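Local coordinates for protein 2-hydroxyethylphosphonate dioxygenase (Streptomyces viridochromogenes, PDB 4YAR) that converts 2-hydroxyethylphosphonate and O2 to hydroxymethylphosphonate and formate with a non-heme iron, a step in phosphinothricin tripeptide biosynthesis, at residues T305-E308 / D309-S313. The protein carries 1 engineered substitution. Numbering follows the deposited sequence.
Sequences TTIE and DSRRS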
loop_
_atom_site.group_PDB
_atom_site.type_symbol
_atom_site.label_atom_id
_atom_site.label_comp_id
_atom_site.label_asym_id
_atom_site.label_seq_id
_atom_site.Cartn_x
_atom_site.Cartn_y
_atom_site.Cartn_z
ATOM N N THR A 305 9.344 -2.471 16.736
ATOM C CA THR A 305 8.912 -3.791 17.216
ATOM C C THR A 305 10.158 -4.684 17.401
ATOM O O THR A 305 10.911 -4.938 16.450
ATOM C CB THR A 305 7.954 -4.448 16.260
ATOM O OG1 THR A 305 6.796 -3.631 16.142
ATOM C CG2 THR A 305 7.531 -5.826 16.659
ATOM N N THR A 306 10.375 -5.103 18.645
ATOM C CA THR A 306 11.579 -5.885 18.972
ATOM C C THR A 306 11.328 -7.355 18.678
ATOM O O THR A 306 10.207 -7.790 18.494
ATOM C CB THR A 306 11.962 -5.787 20.463
ATOM O OG1 THR A 306 10.899 -6.319 21.262
ATOM C CG2 THR A 306 12.217 -4.379 20.864
ATOM N N ILE A 307 12.408 -8.136 18.684
ATOM C CA ILE A 307 12.284 -9.585 18.593
ATOM C C ILE A 307 11.309 -10.110 19.673
ATOM O O ILE A 307 10.446 -10.954 19.407
ATOM C CB ILE A 307 13.662 -10.201 18.777
ATOM C CG1 ILE A 307 14.555 -9.838 17.559
ATOM C CG2 ILE A 307 13.589 -11.675 18.821
ATOM C CD1 ILE A 307 16.013 -9.633 17.936
ATOM N N GLU A 308 11.478 -9.626 20.875
ATOM C CA GLU A 308 10.674 -10.092 21.983
ATOM C C GLU A 308 9.235 -9.698 21.817
ATOM O O GLU A 308 8.343 -10.520 22.098
ATOM C CB GLU A 308 11.214 -9.600 23.313
ATOM C CG GLU A 308 12.470 -10.369 23.673
ATOM C CD GLU A 308 13.143 -9.910 24.959
ATOM O OE1 GLU A 308 13.211 -8.669 25.211
ATOM O OE2 GLU A 308 13.620 -10.812 25.696
ATOM N N ASP A 309 8.979 -8.479 21.332
ATOM C CA ASP A 309 7.596 -8.127 20.943
ATOM C C ASP A 309 7.055 -9.175 19.967
ATOM O O ASP A 309 5.907 -9.661 20.066
ATOM C CB ASP A 309 7.480 -6.728 20.230
ATOM C CG ASP A 309 7.773 -5.503 21.108
ATOM O OD1 ASP A 309 7.518 -5.457 22.347
ATOM O OD2 ASP A 309 8.293 -4.485 20.550
ATOM N N SER A 310 7.802 -9.508 18.909
ATOM C CA SER A 310 7.264 -10.429 17.951
ATOM C C SER A 310 7.042 -11.842 18.586
ATOM O O SER A 310 6.047 -12.503 18.327
ATOM C CB SER A 310 8.164 -10.539 16.689
ATOM O OG SER A 310 8.204 -9.299 16.080
ATOM N N ARG A 311 7.966 -12.261 19.434
ATOM C CA ARG A 311 7.806 -13.522 20.145
ATOM C C ARG A 311 6.545 -13.542 20.988
ATOM O O ARG A 311 5.804 -14.538 20.990
ATOM C CB ARG A 311 9.025 -13.776 21.070
ATOM C CG ARG A 311 10.230 -14.362 20.382
ATOM C CD ARG A 311 11.113 -15.021 21.466
ATOM N NE ARG A 311 12.423 -15.338 20.946
ATOM C CZ ARG A 311 13.520 -14.607 21.143
ATOM N NH1 ARG A 311 13.498 -13.474 21.860
ATOM N NH2 ARG A 311 14.654 -15.012 20.635
ATOM N N ARG A 312 6.280 -12.441 21.685
ATOM C CA ARG A 312 5.097 -12.366 22.580
ATOM C C ARG A 312 3.832 -12.405 21.773
ATOM O O ARG A 312 2.818 -12.858 22.243
ATOM C CB ARG A 312 5.057 -11.086 23.360
ATOM C CG ARG A 312 5.939 -11.069 24.580
ATOM C CD ARG A 312 5.730 -9.765 25.302
ATOM N NE ARG A 312 7.001 -9.407 25.884
ATOM C CZ ARG A 312 7.836 -8.467 25.453
ATOM N NH1 ARG A 312 7.549 -7.663 24.428
ATOM N NH2 ARG A 312 8.980 -8.304 26.110
ATOM N N SER A 313 3.912 -11.924 20.518
ATOM C CA SER A 313 2.763 -11.916 19.611
ATOM C C SER A 313 2.431 -13.282 19.038
ATOM O O SER A 313 1.428 -13.461 18.363
ATOM C CB SER A 313 3.001 -10.902 18.525
ATOM O OG SER A 313 3.782 -11.456 17.504
#
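T306 and D309 form a capping box at the start of the short surface helix 307-312, a local contact just ahead of the edge strand 315-317 of the seven-stranded antiparallel sheet and away from the iron and substrate sites. Two nearly straight bonds run in opposite directions between the pair. OG1 of T306, the N-cap residue, accepts from D309 N at 2.9 Å, and T306 N gives its hydrogen to D309 OD2, also at 2.9 Å, approaching 37° out of the carboxylate plane. The threonine hydroxyl lies between its own backbone N and carbonyl carbon (chi1 62°), which brings it within bonding distance of D309 N. I307 N, at the same helix start, hydrogen-bonds to the carboxylate of D172. The other carboxylate oxygen of D309, OD1, forms a salt bridge with R312 NH1 at 3.0 Å, lying at the guanidinium edge and in its plane. One aspartate thus serves both the cap and an ion pair one turn further along the helix. Preceding the cap, T305 CG2 rests against D309 CB and S310 OG; that serine hydroxyl hydrogen-bonds to the carbonyl of S324 on strand 320-324, tying the helix to the sheet. Backbone bonds such as R311 N to I307 O continue the helix. The side chains of I307 and R311 run alongside one another in the same direction. With the arginine straight as far as NE, I307 CG2 sits 3.4 Å above one guanidinium face, displaced from its centre, and E308 CG meets the edge in plane, 3.7 Å from R311 NH1.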